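Local coordinates for protein lectin (Trichosanthes anguina, PDB 4HR6) that probably binds carbohydrate as a seed lectin and is a nontoxic, three-chain homologue of the type II ribosome-inactivating proteins, at residues Y4-T9 / Q112-A117; E14-A19 / L108-M113. One frame throughout, in Å; residues are numbered along the deposited sequence.

Contact 1: residues Y4-T9 / Q112-A117; sequences YLLTLT and QMVLEA
Leu6 and Leu8 meet Val114 with branched aliphatic groups alone; no ring, amide or carboxylate has a face or edge in the junction. The nearest aromatic ring belongs to Tyr4 and stays aside, its CD2 6.8 Å from Leu115 CD2, while its OH is hydrogen-bonded to Glu23 of a neighbouring lectin chain. This is strand-on-helix packing in the ribosome-inactivating-protein fold: strand 3-9, the first of the mixed sheet, faces the long helix 103-119, buried at 112-117.

The two leucines come from the same side of the strand but lean toward each other. Leu6 holds CG anti to its backbone N (chi1 -163°), whereas Leu8 swings to -55°, and the CG atoms end 5.6 Å apart although the CA atoms are separated by 6.8 Å. Val114 points its forked CB at this pair and splits its methyls between them. Contact is loose, 109 Å² in all, and purely apolar. On the helix side, Ala117 N bonds to Gln112 O at 3.1 Å, a five-residue step that marks a wider pi-type turn around Val114. Beyond the strand, Thr7 to Thr9 pair in parallel with a strand of the neighbouring lectin chain, which extends the sheet across the interface. Across the junction itself, Val114 CG1 lies 4.3 Å from Leu6 CD2, and Val114 CG2 is also 4.3 Å from Leu8 CD2.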
loop_
_atom_site.group_PDB
_atom_site.type_symbol
_atom_site.label_atom_id
_atom_site.label_comp_id
_atom_site.label_asym_id
_atom_site.label_seq_id
_atom_site.Cartn_x
_atom_site.Cartn_y
_atom_site.Cartn_z
ATOM N N TYR B 4 -2.392 -23.647 9.116
ATOM C CA TYR B 4 -1.656 -23.773 7.868
ATOM C C TYR B 4 -0.221 -24.192 8.198
ATOM O O TYR B 4 0.400 -23.630 9.108
ATOM C CB TYR B 4 -1.681 -22.429 7.169
ATOM C CG TYR B 4 -1.002 -22.355 5.835
ATOM C CD1 TYR B 4 -1.447 -23.102 4.749
ATOM C CD2 TYR B 4 0.065 -21.486 5.638
ATOM C CE1 TYR B 4 -0.826 -22.990 3.505
ATOM C CE2 TYR B 4 0.681 -21.371 4.413
ATOM C CZ TYR B 4 0.239 -22.116 3.351
ATOM O OH TYR B 4 0.891 -21.966 2.144
ATOM N N LEU B 5 0.282 -25.178 7.465
ATOM C CA LEU B 5 1.609 -25.729 7.700
ATOM C C LEU B 5 2.548 -25.312 6.617
ATOM O O LEU B 5 2.210 -25.242 5.447
ATOM C CB LEU B 5 1.605 -27.256 7.729
ATOM C CG LEU B 5 0.772 -27.936 8.810
ATOM C CD1 LEU B 5 0.908 -29.446 8.673
ATOM C CD2 LEU B 5 1.194 -27.488 10.197
ATOM N N LEU B 6 3.783 -25.136 7.026
ATOM C CA LEU B 6 4.736 -24.449 6.239
ATOM C C LEU B 6 6.093 -25.021 6.590
ATOM O O LEU B 6 6.468 -25.049 7.759
ATOM C CB LEU B 6 4.603 -23.010 6.660
ATOM C CG LEU B 6 5.173 -21.969 5.775
ATOM C CD1 LEU B 6 4.245 -20.763 5.866
ATOM C CD2 LEU B 6 6.580 -21.696 6.250
ATOM N N THR B 7 6.829 -25.477 5.590
ATOM C CA THR B 7 8.129 -26.095 5.831
ATOM C C THR B 7 9.293 -25.203 5.398
ATOM O O THR B 7 9.280 -24.603 4.338
ATOM C CB THR B 7 8.202 -27.454 5.121
ATOM O OG1 THR B 7 7.126 -28.274 5.594
ATOM C CG2 THR B 7 9.514 -28.171 5.413
ATOM N N LEU B 8 10.306 -25.116 6.242
ATOM C CA LEU B 8 11.526 -24.394 5.899
ATOM C C LEU B 8 12.671 -25.370 6.034
ATOM O O LEU B 8 12.704 -26.141 6.982
ATOM C CB LEU B 8 11.749 -23.229 6.850
ATOM C CG LEU B 8 10.612 -22.229 6.980
ATOM C CD1 LEU B 8 10.827 -21.405 8.236
ATOM C CD2 LEU B 8 10.543 -21.339 5.757
ATOM N N THR B 9 13.605 -25.331 5.090
ATOM C CA THR B 9 14.750 -26.250 5.070
ATOM C C THR B 9 16.068 -25.469 4.962
ATOM O O THR B 9 16.255 -24.669 4.057
ATOM C CB THR B 9 14.617 -27.221 3.896
ATOM O OG1 THR B 9 13.394 -27.946 4.037
ATOM C CG2 THR B 9 15.789 -28.216 3.846
ATOM N N GLN B 112 9.409 -12.534 10.955
ATOM C CA GLN B 112 9.504 -11.343 10.122
ATOM C C GLN B 112 9.726 -11.673 8.658
ATOM O O GLN B 112 9.058 -11.128 7.792
ATOM C CB GLN B 112 10.580 -10.418 10.639
ATOM C CG GLN B 112 10.187 -9.777 11.946
ATOM C CD GLN B 112 11.197 -8.770 12.394
ATOM O OE1 GLN B 112 12.231 -9.118 12.967
ATOM N NE2 GLN B 112 10.909 -7.513 12.138
ATOM N N MET B 113 10.636 -12.600 8.388
ATOM C CA MET B 113 11.018 -12.915 7.022
ATOM C C MET B 113 9.993 -13.757 6.289
ATOM O O MET B 113 10.029 -13.819 5.052
ATOM C CB MET B 113 12.358 -13.615 6.991
ATOM C CG MET B 113 13.518 -12.699 7.309
ATOM S SD MET B 113 15.129 -13.510 7.226
ATOM C CE MET B 113 15.291 -13.771 5.454
ATOM N N VAL B 114 9.059 -14.379 7.017
ATOM C CA VAL B 114 8.030 -15.196 6.374
ATOM C C VAL B 114 6.629 -14.595 6.540
ATOM O O VAL B 114 5.944 -14.310 5.552
ATOM C CB VAL B 114 8.052 -16.641 6.917
ATOM C CG1 VAL B 114 6.932 -17.447 6.297
ATOM C CG2 VAL B 114 9.393 -17.299 6.614
ATOM N N LEU B 115 6.196 -14.376 7.781
ATOM C CA LEU B 115 4.830 -13.955 7.995
ATOM C C LEU B 115 4.672 -12.468 7.725
ATOM O O LEU B 115 3.736 -12.065 7.066
ATOM C CB LEU B 115 4.348 -14.300 9.408
ATOM C CG LEU B 115 4.316 -15.772 9.805
ATOM C CD1 LEU B 115 3.757 -15.923 11.220
ATOM C CD2 LEU B 115 3.470 -16.555 8.823
ATOM N N GLU B 116 5.575 -11.647 8.244
ATOM C CA GLU B 116 5.431 -10.209 8.085
ATOM C C GLU B 116 5.674 -9.783 6.627
ATOM O O GLU B 116 5.020 -8.872 6.112
ATOM C CB GLU B 116 6.343 -9.480 9.065
ATOM C CG GLU B 116 6.112 -9.836 10.533
ATOM C CD GLU B 116 4.708 -9.552 10.981
ATOM O OE1 GLU B 116 4.342 -8.368 11.018
ATOM O OE2 GLU B 116 3.949 -10.508 11.268
ATOM N N ALA B 117 6.591 -10.473 5.953
ATOM C CA ALA B 117 6.795 -10.254 4.524
ATOM C C ALA B 117 5.555 -10.603 3.722
ATOM O O ALA B 117 5.302 -9.966 2.698
ATOM C CB ALA B 117 7.963 -11.060 4.024
#

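Contact 2: residues E14-A19 / L108-M113; sequences ESITLA and LVIIQM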
loop_
_atom_site.group_PDB
_atom_site.type_symbol
_atom_site.label_atom_id
_atom_site.label_comp_id
_atom_site.label_asym_id
_atom_site.label_seq_id
_atom_site.Cartn_x
_atom_site.Cartn_y
_atom_site.Cartn_z
ATOM N N GLU B 14 18.227 -29.532 7.103
ATOM C CA GLU B 14 17.388 -29.700 8.264
ATOM C C GLU B 14 16.053 -29.011 7.960
ATOM O O GLU B 14 16.034 -27.831 7.587
ATOM C CB GLU B 14 18.027 -29.035 9.468
ATOM C CG GLU B 14 19.453 -29.463 9.795
ATOM C CD GLU B 14 20.223 -28.368 10.526
ATOM O OE1 GLU B 14 20.138 -27.172 10.102
ATOM O OE2 GLU B 14 20.907 -28.697 11.520
ATOM N N SER B 15 14.945 -29.726 8.134
ATOM C CA SER B 15 13.607 -29.157 7.911
ATOM C C SER B 15 12.838 -28.972 9.213
ATOM O O SER B 15 12.865 -29.830 10.093
ATOM C CB SER B 15 12.809 -30.052 6.987
ATOM O OG SER B 15 13.234 -29.878 5.656
ATOM N N ILE B 16 12.171 -27.832 9.348
ATOM C CA ILE B 16 11.179 -27.647 10.402
ATOM C C ILE B 16 9.812 -27.400 9.779
ATOM O O ILE B 16 9.718 -26.906 8.663
ATOM C CB ILE B 16 11.522 -26.488 11.335
ATOM C CG1 ILE B 16 11.454 -25.140 10.605
ATOM C CG2 ILE B 16 12.903 -26.706 11.961
ATOM C CD1 ILE B 16 11.664 -23.963 11.528
ATOM N N THR B 17 8.761 -27.776 10.498
ATOM C CA THR B 17 7.411 -27.499 10.069
ATOM C C THR B 17 6.794 -26.524 11.052
ATOM O O THR B 17 6.726 -26.791 12.247
ATOM C CB THR B 17 6.559 -28.769 10.018
ATOM O OG1 THR B 17 7.083 -29.631 9.019
ATOM C CG2 THR B 17 5.128 -28.445 9.651
ATOM N N LEU B 18 6.301 -25.421 10.518
ATOM C CA LEU B 18 5.778 -24.340 11.304
ATOM C C LEU B 18 4.271 -24.234 11.077
ATOM O O LEU B 18 3.806 -24.257 9.933
ATOM C CB LEU B 18 6.500 -23.086 10.868
ATOM C CG LEU B 18 6.148 -21.771 11.521
ATOM C CD1 LEU B 18 6.713 -21.705 12.922
ATOM C CD2 LEU B 18 6.717 -20.670 10.640
ATOM N N ALA B 19 3.511 -24.134 12.166
ATOM C CA ALA B 19 2.051 -24.108 12.090
ATOM C C ALA B 19 1.531 -22.713 12.395
ATOM O O ALA B 19 1.958 -22.071 13.350
ATOM C CB ALA B 19 1.439 -25.127 13.052
ATOM N N LEU B 108 12.021 -14.511 15.993
ATOM C CA LEU B 108 11.977 -13.130 15.496
ATOM C C LEU B 108 12.429 -13.007 14.025
ATOM O O LEU B 108 11.784 -12.334 13.206
ATOM C CB LEU B 108 12.831 -12.257 16.392
ATOM C CG LEU B 108 12.203 -11.273 17.384
ATOM C CD1 LEU B 108 10.718 -11.409 17.565
ATOM C CD2 LEU B 108 12.938 -11.313 18.723
ATOM N N VAL B 109 13.498 -13.708 13.677
ATOM C CA VAL B 109 13.960 -13.736 12.302
ATOM C C VAL B 109 12.928 -14.363 11.369
ATOM O O VAL B 109 12.549 -13.787 10.337
ATOM C CB VAL B 109 15.299 -14.492 12.193
ATOM C CG1 VAL B 109 15.719 -14.625 10.748
ATOM C CG2 VAL B 109 16.391 -13.778 12.992
ATOM N N ILE B 110 12.466 -15.555 11.740
ATOM C CA ILE B 110 11.611 -16.347 10.883
ATOM C C ILE B 110 10.247 -15.676 10.701
ATOM O O ILE B 110 9.746 -15.580 9.590
ATOM C CB ILE B 110 11.454 -17.775 11.438
ATOM C CG1 ILE B 110 12.745 -18.556 11.230
ATOM C CG2 ILE B 110 10.308 -18.494 10.746
ATOM C CD1 ILE B 110 12.925 -19.705 12.186
ATOM N N ILE B 111 9.659 -15.208 11.792
ATOM C CA ILE B 111 8.352 -14.589 11.736
ATOM C C ILE B 111 8.399 -13.375 10.798
ATOM O O ILE B 111 7.557 -13.228 9.921
ATOM C CB ILE B 111 7.846 -14.235 13.166
ATOM C CG1 ILE B 111 7.478 -15.529 13.904
ATOM C CG2 ILE B 111 6.650 -13.301 13.131
ATOM C CD1 ILE B 111 7.208 -15.335 15.374
ATOM N N GLN B 112 9.409 -12.534 10.955
ATOM C CA GLN B 112 9.504 -11.343 10.122
ATOM C C GLN B 112 9.726 -11.673 8.658
ATOM O O GLN B 112 9.058 -11.128 7.792
ATOM C CB GLN B 112 10.580 -10.418 10.639
ATOM C CG GLN B 112 10.187 -9.777 11.946
ATOM C CD GLN B 112 11.197 -8.770 12.394
ATOM O OE1 GLN B 112 12.231 -9.118 12.967
ATOM N NE2 GLN B 112 10.909 -7.513 12.138
ATOM N N MET B 113 10.636 -12.600 8.388
ATOM C CA MET B 113 11.018 -12.915 7.022
ATOM C C MET B 113 9.993 -13.757 6.289
ATOM O O MET B 113 10.029 -13.819 5.052
ATOM C CB MET B 113 12.358 -13.615 6.991
ATOM C CG MET B 113 13.518 -12.699 7.309
ATOM S SD MET B 113 15.129 -13.510 7.226
ATOM C CE MET B 113 15.291 -13.771 5.454
#
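Ile110 reaches from helix 103-119 to both Ile16 and Leu18 of strand 15-21. CB points at the strand but stops short of it, 5.6 Å from Leu18 CD2. There the chain forks. The short branch ends in CG2, which meets Leu18 CD2 at 4.2 Å and also packs on Leu8 of the adjoining strand. The long branch first passes through CG1, still 5.5 Å from Ile16 CD1. It then runs out to CD1, extended by a chi2 of 156°, and touches Ile16 CD1 methyl to methyl at 4.5 Å. CG2 and CD1 therefore serve different strand residues, two positions apart and on one face of the strand. In Leu18 a chi1 of 180° sends CG toward the helix, and the chi2 of 74° then turns CD2 to Ile110.

The interface is small, 91 Å², and all three residues in it are buried. Leu88 and Ala91 of helix 85-96 pack on Ile110 as well, and Leu95 of that helix on Ile16, so the meeting point is shared by two helices. The pairing of this sheet with helix 103-119 belongs to the alpha/beta part of the ribosome-inactivating-protein fold.

Overall arrangement
From the N terminus the chain runs up strand 3-9, turns, and returns as strand 15-21, its antiparallel neighbour in the sheet. It then leaves through the rest of the sheet and helices 67-74 and 85-96 before helix 103-119 comes back. Contact 2 closes this excursion first, over 88 intervening residues; contact 1 closes it again over 102. The loop of contact 2 nests within that of contact 1, apart from the overlap at Gln112 and Met113. Leu6 O and Leu18 N, 2.8 Å apart, probably bond between the strands, joining the contacts side by side with centres about 5 Å apart. Together they fasten successive turns of one helix to two adjacent strands.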